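Local coordinates for protein Udp-n-acetylglucosamine pyrophosphorylase (PDB 4BQH) that probably catalyses the formation of UDP-N-acetylglucosamine and diphosphate from UTP and N-acetyl-alpha-D-glucosamine 1-phosphate, at residues A[176-181]-A[190-195]; A[465-470]-A[520-525]; A[186-191]-A[205-210]. All coordinates share one frame; numbering follows the deposited sequence.

Contact 1 of 3, residues A[176-181]-A[190-195]; sequences LLVMTS and RFFEEN
The ring of Phe192 meets the branched ends of Leu176 and Val178, and these three buried side chains make the whole contact. It is a compact example of how a beta-alpha-beta unit is cemented: strand 175-180, part of the central sheet of a GT-A-type nucleotidyltransferase, is packed against helix 185-194, which leads on to the parallel neighbour strand 205-209. The touching part of the ring is its far end. CZ of Phe192 rests 4.1 Å from CG2 of Val178, while its CE2 lies 4.2 Å from CD2 of Leu176, both methyls coming in obliquely to the ring. Leu176 and Val178 stand two apart on the strand and so project from the same side of the sheet. In Leu176, CG lies opposite the backbone N (chi1 179°), which extends the isobutyl group outward to the helix. The backbones stay well apart, with CA of Val178 10.4 Å from CA of Phe192, and side chains alone span the gap.

Further out, Phe148, Phe198 and Phe207 each pack edge-to-face with Phe192, making it the centre of an aromatic cluster, and Leu176 also leans on Cys152 and Ile155 of helix 147-166. Close by, the side chain of Asn195 turns back on the last turn of the helix. ND2 of Asn195 donates to O of Phe191 over 2.9 Å, with an N-H...O angle of 164°, and the same ND2 sits 3.7 Å above the plane of the Phe191 ring, displaced toward its rim.

Contact 2 of 3, residues A[465-470]-A[520-525]; sequences TALETA and PRVIHQ
Helices 448-471 and 519-528 approach each other most closely, in these segments, at Leu467 and Ile523, whose CA atoms are 8.5 Å apart. The two segments run nearly at right angles to each other, and both are regular helix throughout. The arrangement illustrates near-perpendicular helix-helix packing between elements far apart in sequence: Leu467 enters, like a single knob, a pocket made by Leu519, Val522, Ile523 and Leu526, which follow one another along the partner helix with the spacing i, i+3, i+4, i+7.

Within the segments the tightest meeting is made by one methyl. CD2 of Leu467 lies 3.7 Å from CG1 of Ile523 and 3.9 Å from its CD1, so it runs beside the ethyl branch, and the two chains lie alongside one another, pointing opposite ways. The other methyl of Leu467, CD1, reaches CG1 of Val522 more loosely, at 4.5 Å. Ile523 does not aim its CB straight at the facing helix; with CG1 beside its backbone N (chi1 -73°), the ethyl branch swings back and its end comes nearer.

Other elements enclose the pair. Val492 and Met495 of helix 485-497 press on Leu467, Ala488 and Ala491 of that helix on Ile523, and Val522 packs on Ile534 and Ile536 of strand 533-536. The contact is thus one seam in a small helical and strand core near the C-terminal end of the chain. On the exposed side of helix 448-471, O of Thr465 is gripped twice by Thr469: the backbone N and the hydroxyl OG1, each at 3.0 Å from that O, arrive from opposite faces of the carbonyl plane, OG1 tilted 33° from it.

Contact 3 of 3, residues A[186-191]-A[205-210]; sequences AETQRF and VHFFAQ. With SO4 (sulfate ion), chain D.
Gln189 lies across one face of the Phe207 ring, and this stacking of an aliphatic and amide chain on an aromatic carries most of the contact. CG of Gln189 is 3.6 Å from the centroid of the Phe207 ring and only 17° off its normal, a CH-pi contact seated toward the CG and CD2 side of the ring. Beyond CG the chain extends across that side, bringing OE1 of Gln189 within 3.6 Å of CD2 of Phe207, and the amide plane stays within 13° of parallel to the ring. The rotation of the amide is fixed from outside, since NE2 is hydrogen-bonded to OD1 of Asp185 one turn back in the same helix.

Thr188 approaches obliquely at another point, its CG2 4.1 Å from CE1 of Phe207. Its two branches divide the work: CG2, opposite the backbone N, reaches the ring, whereas OG1 is hydrogen-bonded to O of Asn184.

On the strand, successive residues alternate sides, and His206 turns its ring from the helix to a sulfate ion, probably acquired from the crystallisation liquor. ND1 of His206 donates almost straight to O1 of that sulfate over 2.8 Å, from the ring edge. NE2 is hydrogen-bonded to OE1 of Gln175, an arrangement consistent with a doubly protonated imidazole. Arg249 and His267 also hold the anion, and Arg249 reaches O of Phe207 as well.

The contact thus joins the helix and second strand of a beta-alpha-beta unit. Helix 185-194 covers one side of strand 205-209; on the other, Phe208 packs against helices 241-246 and 264-270, while strand 175-180 runs parallel alongside.

How the contacts relate
Contacts 1 and 3 are two halves of one beta-alpha-beta unit, their centres only about 4 Å apart. They share Arg190 and Phe191 and use successive turns of helix 185-194, one against each of two adjacent parallel strands. Those strands are tied directly: O of Leu176 lies 2.8 Å from N of His206, a probable hydrogen bond. Contact 2 is remote, its centre about 37 Å from that of contact 1 and 41 Å from that of contact 3, with nearest atoms about 26 and 27 Å away. The pocket of the bound indolone inhibitor is built from residues between 48 and 401, so neither segment of contact 2 contributes to it.

Contact 1 of 3, residues A[176-181]-A[190-195]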
loop_
_atom_site.group_PDB
_atom_site.type_symbol
_atom_site.label_atom_id
_atom_site.label_comp_id
_atom_site.label_asym_id
_atom_site.label_seq_id
_atom_site.Cartn_x
_atom_site.Cartn_y
_atom_site.Cartn_z
ATOM N N LEU A 176 -7.972 7.103 7.607
ATOM C CA LEU A 176 -6.979 6.045 7.593
ATOM C C LEU A 176 -7.725 4.717 7.649
ATOM O O LEU A 176 -8.520 4.460 8.571
ATOM C CB LEU A 176 -6.024 6.175 8.796
ATOM C CG LEU A 176 -4.951 5.079 8.876
ATOM C CD1 LEU A 176 -4.085 5.052 7.620
ATOM C CD2 LEU A 176 -4.072 5.260 10.095
ATOM N N LEU A 177 -7.468 3.876 6.652
ATOM C CA LEU A 177 -8.112 2.568 6.549
ATOM C C LEU A 177 -7.018 1.542 6.761
ATOM O O LEU A 177 -6.061 1.490 5.972
ATOM C CB LEU A 177 -8.715 2.410 5.145
ATOM C CG LEU A 177 -9.422 3.613 4.511
ATOM C CD1 LEU A 177 -9.959 3.202 3.140
ATOM C CD2 LEU A 177 -10.530 4.094 5.441
ATOM N N VAL A 178 -7.120 0.771 7.840
ATOM C CA VAL A 178 -6.063 -0.178 8.175
ATOM C C VAL A 178 -6.573 -1.586 7.827
ATOM O O VAL A 178 -7.482 -2.092 8.485
ATOM C CB VAL A 178 -5.701 -0.083 9.679
ATOM C CG1 VAL A 178 -4.608 -1.092 10.038
ATOM C CG2 VAL A 178 -5.249 1.331 9.991
ATOM N N MET A 179 -6.017 -2.186 6.773
ATOM C CA MET A 179 -6.527 -3.471 6.313
ATOM C C MET A 179 -5.783 -4.615 6.983
ATOM O O MET A 179 -4.679 -4.987 6.600
ATOM C CB MET A 179 -6.510 -3.619 4.779
ATOM C CG MET A 179 -7.379 -4.825 4.385
ATOM S SD MET A 179 -7.507 -5.008 2.594
ATOM C CE MET A 179 -5.949 -5.782 2.237
ATOM N N THR A 180 -6.423 -5.167 7.998
ATOM C CA THR A 180 -5.800 -6.161 8.859
ATOM C C THR A 180 -6.018 -7.555 8.249
ATOM O O THR A 180 -6.634 -7.699 7.197
ATOM C CB THR A 180 -6.451 -6.094 10.238
ATOM O OG1 THR A 180 -7.874 -6.201 10.073
ATOM C CG2 THR A 180 -6.126 -4.745 10.918
ATOM N N SER A 181 -5.511 -8.578 8.928
ATOM C CA SER A 181 -5.985 -9.940 8.694
ATOM C C SER A 181 -7.013 -10.312 9.761
ATOM O O SER A 181 -7.086 -9.675 10.826
ATOM C CB SER A 181 -4.820 -10.938 8.715
ATOM O OG SER A 181 -4.280 -11.094 10.028
ATOM N N ARG A 190 -5.579 -3.033 19.350
ATOM C CA ARG A 190 -4.970 -2.840 20.680
ATOM C C ARG A 190 -3.720 -1.965 20.637
ATOM O O ARG A 190 -3.556 -1.057 21.443
ATOM C CB ARG A 190 -4.631 -4.183 21.320
ATOM C CG ARG A 190 -5.783 -4.820 22.068
ATOM C CD ARG A 190 -5.218 -5.826 23.069
ATOM N NE ARG A 190 -6.264 -6.475 23.855
ATOM C CZ ARG A 190 -6.754 -6.009 25.003
ATOM N NH1 ARG A 190 -6.310 -4.866 25.521
ATOM N NH2 ARG A 190 -7.704 -6.687 25.630
ATOM N N PHE A 191 -2.829 -2.257 19.702
ATOM C CA PHE A 191 -1.615 -1.463 19.505
ATOM C C PHE A 191 -1.953 0.010 19.234
ATOM O O PHE A 191 -1.339 0.890 19.812
ATOM C CB PHE A 191 -0.803 -2.084 18.355
ATOM C CG PHE A 191 0.541 -1.447 18.105
ATOM C CD1 PHE A 191 1.605 -1.648 18.981
ATOM C CD2 PHE A 191 0.759 -0.688 16.946
ATOM C CE1 PHE A 191 2.853 -1.096 18.722
ATOM C CE2 PHE A 191 2.010 -0.121 16.686
ATOM C CZ PHE A 191 3.059 -0.326 17.576
ATOM N N PHE A 192 -2.921 0.281 18.347
ATOM C CA PHE A 192 -3.324 1.665 18.079
ATOM C C PHE A 192 -3.883 2.317 19.352
ATOM O O PHE A 192 -3.513 3.447 19.690
ATOM C CB PHE A 192 -4.353 1.760 16.934
ATOM C CG PHE A 192 -3.728 1.890 15.558
ATOM C CD1 PHE A 192 -3.136 0.793 14.936
ATOM C CD2 PHE A 192 -3.731 3.114 14.889
ATOM C CE1 PHE A 192 -2.557 0.919 13.662
ATOM C CE2 PHE A 192 -3.163 3.246 13.622
ATOM C CZ PHE A 192 -2.563 2.150 13.014
ATOM N N GLU A 193 -4.779 1.609 20.028
ATOM C CA GLU A 193 -5.404 2.125 21.265
ATOM C C GLU A 193 -4.380 2.506 22.351
ATOM O O GLU A 193 -4.459 3.599 22.938
ATOM C CB GLU A 193 -6.424 1.119 21.803
ATOM C CG GLU A 193 -7.709 1.040 20.984
ATOM C CD GLU A 193 -8.551 -0.193 21.297
ATOM O OE1 GLU A 193 -8.308 -0.855 22.337
ATOM O OE2 GLU A 193 -9.466 -0.508 20.509
ATOM N N GLU A 194 -3.428 1.606 22.592
ATOM C CA GLU A 194 -2.352 1.798 23.585
ATOM C C GLU A 194 -1.452 2.989 23.253
ATOM O O GLU A 194 -0.797 3.565 24.130
ATOM C CB GLU A 194 -1.486 0.545 23.667
ATOM C CG GLU A 194 -2.168 -0.656 24.310
ATOM C CD GLU A 194 -1.390 -1.953 24.137
ATOM O OE1 GLU A 194 -0.243 -1.948 23.638
ATOM O OE2 GLU A 194 -1.934 -3.010 24.495
ATOM N N ASN A 195 -1.412 3.353 21.981
ATOM C CA ASN A 195 -0.580 4.455 21.540
ATOM C C ASN A 195 -1.374 5.706 21.165
ATOM O O ASN A 195 -0.845 6.591 20.479
ATOM C CB ASN A 195 0.301 3.989 20.382
ATOM C CG ASN A 195 1.415 3.073 20.843
ATOM O OD1 ASN A 195 2.408 3.539 21.395
ATOM N ND2 ASN A 195 1.245 1.761 20.646
#

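Contact 2 of 3, residues A[465-470]-A[520-525]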
loop_
_atom_site.group_PDB
_atom_site.type_symbol
_atom_site.label_atom_id
_atom_site.label_comp_id
_atom_site.label_asym_id
_atom_site.label_seq_id
_atom_site.Cartn_x
_atom_site.Cartn_y
_atom_site.Cartn_z
ATOM N N THR A 465 19.769 21.163 0.847
ATOM C CA THR A 465 18.956 22.148 0.122
ATOM C C THR A 465 18.507 23.320 0.995
ATOM O O THR A 465 18.582 24.491 0.573
ATOM C CB THR A 465 17.717 21.478 -0.517
ATOM O OG1 THR A 465 18.167 20.501 -1.459
ATOM C CG2 THR A 465 16.846 22.518 -1.227
ATOM N N ALA A 466 18.036 23.024 2.208
ATOM C CA ALA A 466 17.610 24.088 3.120
ATOM C C ALA A 466 18.792 25.000 3.491
ATOM O O ALA A 466 18.647 26.227 3.546
ATOM C CB ALA A 466 16.970 23.511 4.365
ATOM N N LEU A 467 19.958 24.392 3.718
ATOM C CA LEU A 467 21.163 25.153 4.054
ATOM C C LEU A 467 21.619 26.052 2.910
ATOM O O LEU A 467 22.015 27.207 3.135
ATOM C CB LEU A 467 22.289 24.206 4.481
ATOM C CG LEU A 467 22.178 23.700 5.923
ATOM C CD1 LEU A 467 23.147 22.552 6.212
ATOM C CD2 LEU A 467 22.381 24.858 6.897
ATOM N N GLU A 468 21.544 25.534 1.687
ATOM C CA GLU A 468 21.942 26.284 0.500
ATOM C C GLU A 468 21.002 27.452 0.196
ATOM O O GLU A 468 21.452 28.496 -0.290
ATOM C CB GLU A 468 22.073 25.377 -0.722
ATOM C CG GLU A 468 23.365 24.575 -0.753
ATOM C CD GLU A 468 23.389 23.533 -1.852
ATOM O OE1 GLU A 468 22.303 23.049 -2.252
ATOM O OE2 GLU A 468 24.497 23.190 -2.316
ATOM N N THR A 469 19.712 27.279 0.483
ATOM C CA THR A 469 18.759 28.376 0.333
ATOM C C THR A 469 19.085 29.505 1.307
ATOM O O THR A 469 19.085 30.679 0.917
ATOM C CB THR A 469 17.297 27.919 0.496
ATOM O OG1 THR A 469 17.030 26.888 -0.457
ATOM C CG2 THR A 469 16.337 29.089 0.229
ATOM N N ALA A 470 19.372 29.141 2.560
ATOM C CA ALA A 470 19.777 30.111 3.579
ATOM C C ALA A 470 21.090 30.807 3.216
ATOM O O ALA A 470 21.250 32.007 3.481
ATOM C CB ALA A 470 19.862 29.452 4.942
ATOM N N PRO A 520 19.181 27.209 12.912
ATOM C CA PRO A 520 20.157 27.704 13.899
ATOM C C PRO A 520 20.830 26.559 14.653
ATOM O O PRO A 520 22.047 26.568 14.768
ATOM C CB PRO A 520 19.303 28.555 14.851
ATOM C CG PRO A 520 18.206 29.081 13.970
ATOM C CD PRO A 520 17.884 27.917 13.037
ATOM N N ARG A 521 20.046 25.585 15.109
ATOM C CA ARG A 521 20.551 24.456 15.881
ATOM C C ARG A 521 21.454 23.550 15.029
ATOM O O ARG A 521 22.511 23.105 15.480
ATOM C CB ARG A 521 19.386 23.671 16.487
ATOM C CG ARG A 521 19.749 22.345 17.144
ATOM C CD ARG A 521 20.290 22.529 18.552
ATOM N NE ARG A 521 21.030 21.344 18.994
ATOM C CZ ARG A 521 22.322 21.335 19.298
ATOM N NH1 ARG A 521 23.036 22.454 19.233
ATOM N NH2 ARG A 521 22.898 20.201 19.684
ATOM N N VAL A 522 21.012 23.269 13.807
ATOM C CA VAL A 522 21.791 22.458 12.850
ATOM C C VAL A 522 23.145 23.094 12.563
ATOM O O VAL A 522 24.199 22.433 12.660
ATOM C CB VAL A 522 21.006 22.290 11.523
ATOM C CG1 VAL A 522 21.892 21.690 10.418
ATOM C CG2 VAL A 522 19.756 21.465 11.780
ATOM N N ILE A 523 23.135 24.383 12.237
ATOM C CA ILE A 523 24.363 25.099 11.958
ATOM C C ILE A 523 25.328 25.088 13.160
ATOM O O ILE A 523 26.521 24.863 12.971
ATOM C CB ILE A 523 24.090 26.535 11.446
ATOM C CG1 ILE A 523 23.570 26.449 10.012
ATOM C CG2 ILE A 523 25.348 27.396 11.492
ATOM C CD1 ILE A 523 23.053 27.762 9.464
ATOM N N HIS A 524 24.791 25.282 14.362
ATOM C CA HIS A 524 25.589 25.262 15.605
ATOM C C HIS A 524 26.270 23.913 15.734
ATOM O O HIS A 524 27.471 23.840 15.978
ATOM C CB HIS A 524 24.686 25.536 16.795
ATOM C CG HIS A 524 25.419 25.716 18.108
ATOM N ND1 HIS A 524 25.555 24.721 19.011
ATOM C CD2 HIS A 524 26.048 26.827 18.652
ATOM C CE1 HIS A 524 26.244 25.177 20.075
ATOM N NE2 HIS A 524 26.555 26.459 19.847
ATOM N N GLN A 525 25.522 22.830 15.543
ATOM C CA GLN A 525 26.107 21.470 15.627
ATOM C C GLN A 525 27.197 21.245 14.607
ATOM O O GLN A 525 28.236 20.670 14.940
ATOM C CB GLN A 525 25.047 20.412 15.363
ATOM C CG GLN A 525 24.034 20.259 16.472
ATOM C CD GLN A 525 22.917 19.324 16.059
ATOM O OE1 GLN A 525 21.989 19.720 15.336
ATOM N NE2 GLN A 525 23.005 18.076 16.506
#

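Contact 3 of 3, residues A[186-191]-A[205-210]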
loop_
_atom_site.group_PDB
_atom_site.type_symbol
_atom_site.label_atom_id
_atom_site.label_comp_id
_atom_site.label_asym_id
_atom_site.label_seq_id
_atom_site.Cartn_x
_atom_site.Cartn_y
_atom_site.Cartn_z
ATOM N N ALA A 186 -7.429 -7.860 16.053
ATOM C CA ALA A 186 -7.566 -7.468 17.455
ATOM C C ALA A 186 -6.273 -6.907 18.017
ATOM O O ALA A 186 -6.276 -5.874 18.679
ATOM C CB ALA A 186 -8.041 -8.660 18.278
ATOM N N GLU A 187 -5.157 -7.579 17.756
ATOM C CA GLU A 187 -3.886 -7.116 18.280
ATOM C C GLU A 187 -3.490 -5.785 17.630
ATOM O O GLU A 187 -2.891 -4.934 18.286
ATOM C CB GLU A 187 -2.794 -8.193 18.159
ATOM C CG GLU A 187 -2.224 -8.409 16.766
ATOM C CD GLU A 187 -1.237 -9.569 16.704
ATOM O OE1 GLU A 187 -0.272 -9.589 17.491
ATOM O OE2 GLU A 187 -1.433 -10.463 15.864
ATOM N N THR A 188 -3.869 -5.594 16.365
ATOM C CA THR A 188 -3.614 -4.309 15.691
ATOM C C THR A 188 -4.415 -3.160 16.335
ATOM O O THR A 188 -3.868 -2.094 16.635
ATOM C CB THR A 188 -3.861 -4.392 14.170
ATOM O OG1 THR A 188 -3.030 -5.432 13.608
ATOM C CG2 THR A 188 -3.506 -3.031 13.482
ATOM N N GLN A 189 -5.698 -3.389 16.587
ATOM C CA GLN A 189 -6.522 -2.342 17.224
ATOM C C GLN A 189 -5.985 -2.002 18.603
ATOM O O GLN A 189 -5.928 -0.827 18.966
ATOM C CB GLN A 189 -7.968 -2.782 17.320
ATOM C CG GLN A 189 -8.622 -2.930 15.958
ATOM C CD GLN A 189 -10.116 -2.898 16.044
ATOM O OE1 GLN A 189 -10.684 -1.998 16.647
ATOM N NE2 GLN A 189 -10.761 -3.883 15.459
ATOM N N ARG A 190 -5.579 -3.033 19.350
ATOM C CA ARG A 190 -4.970 -2.840 20.680
ATOM C C ARG A 190 -3.720 -1.965 20.637
ATOM O O ARG A 190 -3.556 -1.057 21.443
ATOM C CB ARG A 190 -4.631 -4.183 21.320
ATOM C CG ARG A 190 -5.783 -4.820 22.068
ATOM C CD ARG A 190 -5.218 -5.826 23.069
ATOM N NE ARG A 190 -6.264 -6.475 23.855
ATOM C CZ ARG A 190 -6.754 -6.009 25.003
ATOM N NH1 ARG A 190 -6.310 -4.866 25.521
ATOM N NH2 ARG A 190 -7.704 -6.687 25.630
ATOM N N PHE A 191 -2.829 -2.257 19.702
ATOM C CA PHE A 191 -1.615 -1.463 19.505
ATOM C C PHE A 191 -1.953 0.010 19.234
ATOM O O PHE A 191 -1.339 0.890 19.812
ATOM C CB PHE A 191 -0.803 -2.084 18.355
ATOM C CG PHE A 191 0.541 -1.447 18.105
ATOM C CD1 PHE A 191 1.605 -1.648 18.981
ATOM C CD2 PHE A 191 0.759 -0.688 16.946
ATOM C CE1 PHE A 191 2.853 -1.096 18.722
ATOM C CE2 PHE A 191 2.010 -0.121 16.686
ATOM C CZ PHE A 191 3.059 -0.326 17.576
ATOM N N VAL A 205 -9.860 6.610 11.991
ATOM C CA VAL A 205 -9.170 5.343 11.794
ATOM C C VAL A 205 -10.163 4.197 11.700
ATOM O O VAL A 205 -10.984 3.995 12.617
ATOM C CB VAL A 205 -8.145 5.079 12.902
ATOM C CG1 VAL A 205 -7.409 3.770 12.612
ATOM C CG2 VAL A 205 -7.170 6.260 12.962
ATOM N N HIS A 206 -10.084 3.439 10.607
ATOM C CA HIS A 206 -11.063 2.398 10.318
ATOM C C HIS A 206 -10.329 1.115 10.122
ATOM O O HIS A 206 -9.556 0.982 9.168
ATOM C CB HIS A 206 -11.858 2.752 9.050
ATOM C CG HIS A 206 -12.449 4.152 9.066
ATOM N ND1 HIS A 206 -13.712 4.396 9.444
ATOM C CD2 HIS A 206 -11.894 5.390 8.743
ATOM C CE1 HIS A 206 -13.968 5.725 9.373
ATOM N NE2 HIS A 206 -12.853 6.338 8.947
ATOM N N PHE A 207 -10.542 0.160 11.015
ATOM C CA PHE A 207 -9.910 -1.155 10.877
ATOM C C PHE A 207 -10.857 -2.095 10.150
ATOM O O PHE A 207 -12.039 -2.173 10.473
ATOM C CB PHE A 207 -9.591 -1.736 12.250
ATOM C CG PHE A 207 -8.663 -0.892 13.054
ATOM C CD1 PHE A 207 -7.285 -0.974 12.877
ATOM C CD2 PHE A 207 -9.180 0.004 13.993
ATOM C CE1 PHE A 207 -6.439 -0.163 13.634
ATOM C CE2 PHE A 207 -8.351 0.802 14.749
ATOM C CZ PHE A 207 -6.972 0.718 14.564
ATOM N N PHE A 208 -10.348 -2.813 9.161
ATOM C CA PHE A 208 -11.187 -3.727 8.405
ATOM C C PHE A 208 -10.373 -4.923 7.962
ATOM O O PHE A 208 -9.323 -4.764 7.352
ATOM C CB PHE A 208 -11.912 -3.016 7.228
ATOM C CG PHE A 208 -11.021 -2.570 6.093
ATOM C CD1 PHE A 208 -10.028 -1.579 6.272
ATOM C CD2 PHE A 208 -11.214 -3.106 4.815
ATOM C CE1 PHE A 208 -9.231 -1.174 5.200
ATOM C CE2 PHE A 208 -10.434 -2.693 3.730
ATOM C CZ PHE A 208 -9.444 -1.726 3.928
ATOM N N ALA A 209 -10.871 -6.118 8.265
ATOM C CA ALA A 209 -10.106 -7.335 7.972
ATOM C C ALA A 209 -10.357 -7.835 6.571
ATOM O O ALA A 209 -11.509 -7.843 6.087
ATOM C CB ALA A 209 -10.466 -8.430 8.963
ATOM N N GLN A 210 -9.280 -8.266 5.931
ATOM C CA GLN A 210 -9.367 -8.920 4.632
ATOM C C GLN A 210 -9.685 -10.378 4.856
ATOM O O GLN A 210 -9.601 -10.888 5.995
ATOM C CB GLN A 210 -8.030 -8.801 3.880
ATOM C CG GLN A 210 -6.839 -9.439 4.580
ATOM C CD GLN A 210 -5.553 -8.962 3.962
ATOM O OE1 GLN A 210 -5.167 -9.419 2.875
ATOM N NE2 GLN A 210 -4.934 -7.965 4.590
HETATM S S SO4 D . -16.672 2.518 10.295
HETATM O O1 SO4 D . -15.236 2.217 10.461
HETATM O O2 SO4 D . -17.439 1.280 9.989
HETATM O O3 SO4 D . -16.831 3.474 9.183
HETATM O O4 SO4 D . -17.211 3.042 11.576
#